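Local coordinates for aluminum resistance protein (Clostridium novyi, PDB 3I16) that probably acts as a pyridoxal-phosphate-dependent carbon-sulfur lyase of the methionine gamma-lyase family, named for a role in aluminum resistance, at residues I314-F320 / L422-V426; C311-M315 / Q335-F339. All coordinates share one frame; numbering follows the deposited sequence. Where two conformers were deposited one is given.

Contact 1 of 2, residues I314-F320 / L422-V426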
ATOM      1  N   ILE B 314      35.913 -11.971 -16.905  1.00  9.44           N
ATOM      2  CA  ILE B 314      36.740 -10.779 -16.649  1.00 10.47           C
ATOM      3  C   ILE B 314      37.693 -10.978 -15.444  1.00 10.16           C
ATOM      4  O   ILE B 314      38.866 -10.567 -15.496  1.00 11.88           O
ATOM      5  CB  ILE B 314      35.899  -9.477 -16.518  1.00 10.26           C
ATOM      6  CG1 ILE B 314      36.755  -8.233 -16.811  1.00 10.13           C
ATOM      7  CG2 ILE B 314      35.229  -9.366 -15.150  1.00  9.21           C
ATOM      8  CD1 ILE B 314      35.929  -6.913 -16.821  1.00 11.36           C
HETATM    9  N   MSE B 315      37.223 -11.658 -14.399  1.00 10.82           N
HETATM   10  CA  MSE B 315      38.062 -11.893 -13.194  1.00  9.30           C
HETATM   11  C   MSE B 315      39.121 -12.938 -13.488  1.00  8.87           C
HETATM   12  O   MSE B 315      40.283 -12.834 -13.019  1.00  9.13           O
HETATM   13  CB  MSE B 315      37.179 -12.311 -11.995  1.00 10.16           C
HETATM   14  CG  MSE B 315      36.134 -11.292 -11.606  1.00 15.17           C
HETATM   15 SE   MSE B 315      36.884  -9.608 -11.098  0.75 10.67          SE
HETATM   16  CE  MSE B 315      37.661 -10.167  -9.457  1.00 12.97           C
ATOM     17  N   GLU B 316      38.747 -13.946 -14.282  1.00  8.92           N
ATOM     18  CA  GLU B 316      39.717 -14.974 -14.696  1.00  9.12           C
ATOM     19  C   GLU B 316      40.855 -14.317 -15.489  1.00 10.33           C
ATOM     20  O   GLU B 316      42.048 -14.573 -15.227  1.00 10.35           O
ATOM     21  CB  GLU B 316      39.046 -16.061 -15.564  1.00  9.24           C
ATOM     22  CG  GLU B 316      39.957 -17.183 -15.930  1.00 11.43           C
ATOM     23  CD  GLU B 316      39.393 -18.149 -16.965  1.00 16.97           C
ATOM     24  OE1 GLU B 316      38.256 -17.974 -17.482  1.00 14.13           O
ATOM     25  OE2 GLU B 316      40.137 -19.095 -17.268  1.00 15.00           O
ATOM     26  N   LEU B 317      40.490 -13.474 -16.460  1.00 10.55           N
ATOM     27  CA  LEU B 317      41.487 -12.762 -17.282  1.00  8.28           C
ATOM     28  C   LEU B 317      42.351 -11.852 -16.422  1.00  7.86           C
ATOM     29  O   LEU B 317      43.570 -11.757 -16.652  1.00  6.85           O
ATOM     30  CB  LEU B 317      40.825 -11.967 -18.411  1.00 10.24           C
ATOM     31  CG  LEU B 317      40.202 -12.816 -19.543  1.00 10.47           C
ATOM     32  CD1 LEU B 317      39.433 -11.970 -20.535  1.00  2.99           C
ATOM     33  CD2 LEU B 317      41.276 -13.574 -20.254  1.00  9.48           C
ATOM     34  N   ALA B 318      41.736 -11.246 -15.407  1.00  7.36           N
ATOM     35  CA  ALA B 318      42.422 -10.357 -14.447  1.00  9.59           C
ATOM     36  C   ALA B 318      43.439 -11.118 -13.598  1.00 12.12           C
ATOM     37  O   ALA B 318      44.408 -10.528 -13.129  1.00 13.83           O
ATOM     38  CB  ALA B 318      41.408  -9.630 -13.553  1.00  9.10           C
ATOM     39  N   GLY B 319      43.239 -12.426 -13.435  1.00 11.37           N
ATOM     40  CA  GLY B 319      44.189 -13.277 -12.722  1.00 13.13           C
ATOM     41  C   GLY B 319      43.670 -13.993 -11.482  1.00 13.20           C
ATOM     42  O   GLY B 319      44.449 -14.593 -10.768  1.00 12.80           O
ATOM     43  N   PHE B 320      42.367 -13.946 -11.238  1.00 11.87           N
ATOM     44  CA  PHE B 320      41.775 -14.599 -10.078  1.00 14.55           C
ATOM     45  C   PHE B 320      41.165 -15.955 -10.437  1.00 16.69           C
ATOM     46  O   PHE B 320      40.684 -16.140 -11.557  1.00 15.80           O
ATOM     47  CB  PHE B 320      40.667 -13.704  -9.517  1.00 12.99           C
ATOM     48  CG  PHE B 320      41.138 -12.332  -9.170  1.00 13.79           C
ATOM     49  CD1 PHE B 320      41.902 -12.120  -8.030  1.00 17.04           C
ATOM     50  CD2 PHE B 320      40.849 -11.249  -9.992  1.00 12.80           C
ATOM     51  CE1 PHE B 320      42.368 -10.842  -7.726  1.00 18.94           C
ATOM     52  CE2 PHE B 320      41.286  -9.973  -9.679  1.00 17.69           C
ATOM     53  CZ  PHE B 320      42.052  -9.769  -8.549  1.00 18.44           C
ATOM     54  N   LEU B 422      36.117  -4.067  -9.979  1.00 14.01           N
ATOM     55  CA  LEU B 422      37.424  -4.500 -10.442  1.00 13.24           C
ATOM     56  C   LEU B 422      38.407  -3.358 -10.514  1.00 12.67           C
ATOM     57  O   LEU B 422      39.607  -3.549 -10.234  1.00 13.62           O
ATOM     58  CB  LEU B 422      37.330  -5.224 -11.804  1.00 14.11           C
ATOM     59  CG  LEU B 422      38.636  -5.792 -12.374  1.00 15.88           C
ATOM     60  CD1 LEU B 422      39.260  -6.801 -11.443  1.00 19.19           C
ATOM     61  CD2 LEU B 422      38.390  -6.433 -13.769  1.00 16.46           C
ATOM     62  N   SER B 423      37.945  -2.171 -10.897  1.00 14.66           N
ATOM     63  CA  SER B 423      38.852  -1.015 -11.002  1.00 15.59           C
ATOM     64  C   SER B 423      39.463  -0.637  -9.641  1.00 18.05           C
ATOM     65  O   SER B 423      40.545  -0.048  -9.599  1.00 16.03           O
ATOM     66  CB  SER B 423      38.173   0.189 -11.655  1.00 14.11           C
ATOM     67  OG  SER B 423      37.851  -0.091 -13.030  1.00 16.59           O
ATOM     68  N   ARG B 424      38.777  -0.950  -8.548  1.00 19.80           N
ATOM     69  CA  ARG B 424      39.372  -0.721  -7.215  1.00 23.35           C
ATOM     70  C   ARG B 424      40.557  -1.632  -6.949  1.00 24.90           C
ATOM     71  O   ARG B 424      41.434  -1.258  -6.187  1.00 27.90           O
ATOM     72  CB  ARG B 424      38.390  -0.954  -6.083  1.00 22.89           C
ATOM     73  CG  ARG B 424      37.310   0.062  -5.955  1.00 25.47           C
ATOM     74  CD  ARG B 424      36.295  -0.395  -4.918  1.00 30.13           C
ATOM     75  NE  ARG B 424      36.641  -0.193  -3.505  1.00 33.94           N
ATOM     76  CZ  ARG B 424      36.126   0.755  -2.704  1.00 36.49           C
ATOM     77  NH1 ARG B 424      35.257   1.660  -3.152  1.00 37.77           N
ATOM     78  NH2 ARG B 424      36.476   0.807  -1.422  1.00 37.06           N
ATOM     79  N   ILE B 425      40.605  -2.811  -7.567  1.00 23.97           N
ATOM     80  CA  ILE B 425      41.703  -3.752  -7.293  1.00 23.57           C
ATOM     81  C   ILE B 425      42.685  -3.978  -8.452  1.00 25.17           C
ATOM     82  O   ILE B 425      43.768  -4.517  -8.239  1.00 27.47           O
ATOM     83  CB  ILE B 425      41.144  -5.103  -6.716  1.00 24.03           C
ATOM     84  CG1 ILE B 425      40.401  -5.947  -7.752  1.00 23.25           C
ATOM     85  CG2 ILE B 425      40.172  -4.848  -5.570  1.00 17.40           C
ATOM     86  CD1 ILE B 425      39.738  -7.158  -7.110  1.00 21.97           C
ATOM     87  N   VAL B 426      42.332  -3.571  -9.671  1.00 25.11           N
ATOM     88  CA  VAL B 426      43.214  -3.724 -10.830  1.00 25.38           C
ATOM     89  C   VAL B 426      43.339  -2.362 -11.512  1.00 25.75           C
ATOM     90  O   VAL B 426      42.330  -1.698 -11.772  1.00 22.89           O
ATOM     91  CB  VAL B 426      42.693  -4.801 -11.806  1.00 26.33           C
ATOM     92  CG1 VAL B 426      43.528  -4.817 -13.101  1.00 26.62           C
ATOM     93  CG2 VAL B 426      42.716  -6.164 -11.126  1.00 27.92           C
TER

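Contact 2 of 2, residues C311-M315 / Q335-F339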
ATOM      1  N   CYS B 311      31.377 -11.716 -15.147  1.00 10.85           N
ATOM      2  CA  CYS B 311      32.203 -11.633 -13.956  1.00  9.69           C
ATOM      3  C   CYS B 311      33.217 -12.771 -13.988  1.00  9.38           C
ATOM      4  O   CYS B 311      34.386 -12.535 -13.803  1.00  9.25           O
ATOM      5  CB  CYS B 311      31.343 -11.722 -12.700  1.00 12.97           C
ATOM      6  SG  CYS B 311      32.322 -11.619 -11.174  1.00 14.43           S
ATOM      7  N   SER B 312      32.764 -13.993 -14.274  1.00 10.47           N
ATOM      8  CA  SER B 312      33.664 -15.141 -14.355  1.00  9.11           C
ATOM      9  C   SER B 312      34.849 -14.887 -15.296  1.00  9.28           C
ATOM     10  O   SER B 312      36.040 -15.038 -14.911  1.00  8.68           O
ATOM     11  CB  SER B 312      32.891 -16.371 -14.837  1.00 11.21           C
ATOM     12  OG  SER B 312      33.715 -17.513 -14.993  1.00 11.20           O
ATOM     13  N   ARG B 313      34.546 -14.507 -16.532  1.00  7.63           N
ATOM     14  CA  ARG B 313      35.611 -14.349 -17.514  1.00  7.57           C
ATOM     15  C   ARG B 313      36.495 -13.121 -17.241  1.00  7.20           C
ATOM     16  O   ARG B 313      37.697 -13.227 -17.323  1.00  8.27           O
ATOM     17  CB  ARG B 313      35.044 -14.318 -18.936  1.00  8.95           C
ATOM     18  CG  ARG B 313      36.098 -14.313 -20.037  1.00  8.05           C
ATOM     19  CD  ARG B 313      37.098 -15.458 -19.894  1.00  9.88           C
ATOM     20  NE  ARG B 313      37.880 -15.597 -21.107  1.00  7.20           N
ATOM     21  CZ  ARG B 313      38.825 -16.504 -21.321  1.00  8.17           C
ATOM     22  NH1 ARG B 313      39.138 -17.412 -20.401  1.00 10.83           N
ATOM     23  NH2 ARG B 313      39.452 -16.504 -22.498  1.00  8.81           N
ATOM     24  N   ILE B 314      35.913 -11.971 -16.905  1.00  9.44           N
ATOM     25  CA  ILE B 314      36.740 -10.779 -16.649  1.00 10.47           C
ATOM     26  C   ILE B 314      37.693 -10.978 -15.444  1.00 10.16           C
ATOM     27  O   ILE B 314      38.866 -10.567 -15.496  1.00 11.88           O
ATOM     28  CB  ILE B 314      35.899  -9.477 -16.518  1.00 10.26           C
ATOM     29  CG1 ILE B 314      36.755  -8.233 -16.811  1.00 10.13           C
ATOM     30  CG2 ILE B 314      35.229  -9.366 -15.150  1.00  9.21           C
ATOM     31  CD1 ILE B 314      35.929  -6.913 -16.821  1.00 11.36           C
HETATM   32  N   MSE B 315      37.223 -11.658 -14.399  1.00 10.82           N
HETATM   33  CA  MSE B 315      38.062 -11.893 -13.194  1.00  9.30           C
HETATM   34  C   MSE B 315      39.121 -12.938 -13.488  1.00  8.87           C
HETATM   35  O   MSE B 315      40.283 -12.834 -13.019  1.00  9.13           O
HETATM   36  CB  MSE B 315      37.179 -12.311 -11.995  1.00 10.16           C
HETATM   37  CG  MSE B 315      36.134 -11.292 -11.606  1.00 15.17           C
HETATM   38 SE   MSE B 315      36.884  -9.608 -11.098  0.75 10.67          SE
HETATM   39  CE  MSE B 315      37.661 -10.167  -9.457  1.00 12.97           C
ATOM     40  N   GLN B 335      28.267 -16.397  -8.940  1.00 10.23           N
ATOM     41  CA  GLN B 335      29.635 -16.480  -9.419  1.00 11.68           C
ATOM     42  C   GLN B 335      30.570 -16.308  -8.241  1.00 13.23           C
ATOM     43  O   GLN B 335      30.460 -15.301  -7.541  1.00 15.51           O
ATOM     44  CB  GLN B 335      29.941 -15.387 -10.449  1.00 12.36           C
ATOM     45  CG  GLN B 335      31.355 -15.470 -10.971  1.00  8.17           C
ATOM     46  CD  GLN B 335      31.628 -16.816 -11.617  1.00  9.85           C
ATOM     47  OE1 GLN B 335      30.815 -17.297 -12.406  1.00  9.50           O
ATOM     48  NE2 GLN B 335      32.782 -17.422 -11.304  1.00  7.05           N
ATOM     49  N   SER B 336      31.498 -17.252  -8.042  1.00 12.24           N
ATOM     50  CA  SER B 336      32.458 -17.214  -6.941  0.50 12.90           C
ATOM     51  C   SER B 336      33.827 -16.782  -7.459  1.00 12.06           C
ATOM     52  O   SER B 336      34.214 -17.200  -8.561  1.00 10.14           O
ATOM     53  CB  SER B 336      32.586 -18.601  -6.285  0.50 13.26           C
ATOM     54  OG  SER B 336      31.314 -19.160  -5.969  0.50 13.85           O
ATOM     55  N   ILE B 337      34.540 -15.980  -6.659  1.00 11.08           N
ATOM     56  CA  ILE B 337      35.874 -15.480  -6.985  0.50 11.42           C
ATOM     57  C   ILE B 337      36.778 -15.710  -5.757  1.00 14.42           C
ATOM     58  O   ILE B 337      36.489 -15.195  -4.681  1.00 14.18           O
ATOM     59  CB  ILE B 337      35.844 -13.957  -7.263  0.50 11.39           C
ATOM     60  CG1 ILE B 337      34.684 -13.564  -8.187  0.50 10.82           C
ATOM     61  CG2 ILE B 337      37.169 -13.469  -7.807  0.50  8.89           C
ATOM     62  CD1 ILE B 337      34.475 -12.090  -8.253  0.50  2.00           C
ATOM     63  N   LYS B 338      37.860 -16.473  -5.921  1.00 15.61           N
ATOM     64  CA  LYS B 338      38.801 -16.741  -4.849  1.00 20.53           C
ATOM     65  C   LYS B 338      39.866 -15.663  -4.940  1.00 21.91           C
ATOM     66  O   LYS B 338      40.635 -15.615  -5.903  1.00 25.10           O
ATOM     67  CB  LYS B 338      39.408 -18.142  -4.989  1.00 21.19           C
ATOM     68  CG  LYS B 338      40.340 -18.556  -3.841  1.00 25.95           C
ATOM     69  CD  LYS B 338      40.829 -20.032  -3.899  1.00 29.49           C
ATOM     70  CE  LYS B 338      39.670 -21.039  -3.738  1.00 38.24           C
ATOM     71  NZ  LYS B 338      40.097 -22.461  -3.499  1.00 42.04           N
ATOM     72  N   PHE B 339      39.881 -14.760  -3.968  1.00 22.58           N
ATOM     73  CA  PHE B 339      40.873 -13.692  -3.955  1.00 23.94           C
ATOM     74  C   PHE B 339      42.188 -14.105  -3.302  1.00 24.86           C
ATOM     75  O   PHE B 339      43.239 -13.646  -3.743  1.00 24.57           O
ATOM     76  CB  PHE B 339      40.319 -12.413  -3.300  1.00 23.58           C
ATOM     77  CG  PHE B 339      39.305 -11.697  -4.150  1.00 18.26           C
ATOM     78  CD1 PHE B 339      39.715 -10.930  -5.223  1.00 19.16           C
ATOM     79  CD2 PHE B 339      37.954 -11.798  -3.882  1.00 15.10           C
ATOM     80  CE1 PHE B 339      38.799 -10.279  -6.012  1.00 21.62           C
ATOM     81  CE2 PHE B 339      37.016 -11.141  -4.677  1.00 16.03           C
ATOM     82  CZ  PHE B 339      37.438 -10.382  -5.731  1.00 18.97           C
TER

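Contact 1 of 2, residues I314-F320 / L422-V426
L422 pushes its forked end between I314, M315, A318 and F320, and each of its two methyls has its own set of neighbours. L422 CD2 lies 3.9 Å from I314 CG1. CD1 meets the selenium of M315, a selenomethionine, with M315 SE 3.7 Å from L422 CD1; the two side chains run past each other in opposite directions. A318 CB lies 4.1 Å from L422 CD1. With L422 CG anti to the backbone N (chi1 -177°), the fork is carried across to the end of helix 287-318.

That helix stops in a Schellman motif: G319 takes a positive phi of 120°, and F320 N returns to M315 O at 3.0 Å. The turn carries the F320 ring to the side chains of L422, I425 and V426, so the C-terminal ends of two helices meet through apolar side chains; no hydrogen bond links 314-320 to 422-426. L422 CD1 and V426 CG2 both sit at the edge of the ring, near its plane. I425 comes at it obliquely, I425 CD1 being 3.8 Å from F320 CZ, and also approaches the M315 methyl, CE. V426 CG2 closes on A318 CB at 4.4 Å. Beyond this layer I314 rests on Y23 of helix 17-54, M315 on F348 of helix 342-354, and the F320 ring meets F339 edge-to-face.

Contact 2 of 2, residues C311-M315 / Q335-F339
Q335 OE1 is held by R330 NH1 and packs against S312, its nearest atom there being S312 CB at 3.3 Å, a contact and not a hydrogen bond. The other end of the amide is also tied: Q335 NE2 donates to S336 O at 3.1 Å, a bent bond (142° at the hydrogen), and it bonds to P324 O as well. S312 OG also bonds to P324 O, so one carbonyl gathers both side chains. With partners on both its oxygen and its nitrogen, the buried amide is fixed in rotation. A bend at chi2 (59°) lays it alongside S312, while Q335 CG lies 4.0 Å from C311 SG.

Further along, the contact turns apolar. I337 was modelled in two conformers, and its contacts here are those of one of them. In that conformer it is placed between two helix residues one turn apart: I337 CD1 is 3.7 Å from C311 SG and 3.8 Å from M315 CG. The branch methyl I337 CG2 meets M315 CE at 3.7 Å, the two side chains crossing at about a right angle. The same CG2 lies above the outer part of one face of the F339 ring. F339, just past the strand, brings its CE1 within 3.6 Å of M315 CE, an oblique approach.

Q335 and I337 point at the helix, whereas S336 between them points away, the alternation of a beta strand. Helix 311-315 and strand 335-338 run nearly parallel, at 20° with axes 9.0 Å apart, and neighbouring V322 of strand 321-323 also touches S312, M315 and Q335. This is a helix covering one face of an antiparallel sheet, here in the alpha/beta C-terminal domain expected of a fold-type I PLP enzyme.

How the contacts relate
Both contacts start from the C-terminal part of helix 287-318 and share M315, which touches partners in both; their centres are 8 Å apart. Along the chain the helix comes first, then strand 335-338 of contact 2, and finally, after the remaining four strands of the antiparallel sheet, helix 411-425 of contact 1. The helix thus meets a sheet strand and the last helix of the chain. The two contacts also touch directly: I425 CD1 is 3.4 Å from F339 CE1, and F320 CB packs on I337 CG2 in one conformer of I337. Contact 2 is fully buried; contact 1 lies farther from the chain's centre and is partly buried. Both are away from the PLP site, where helix 287-318, the antiparallel sheet and the last helix come together.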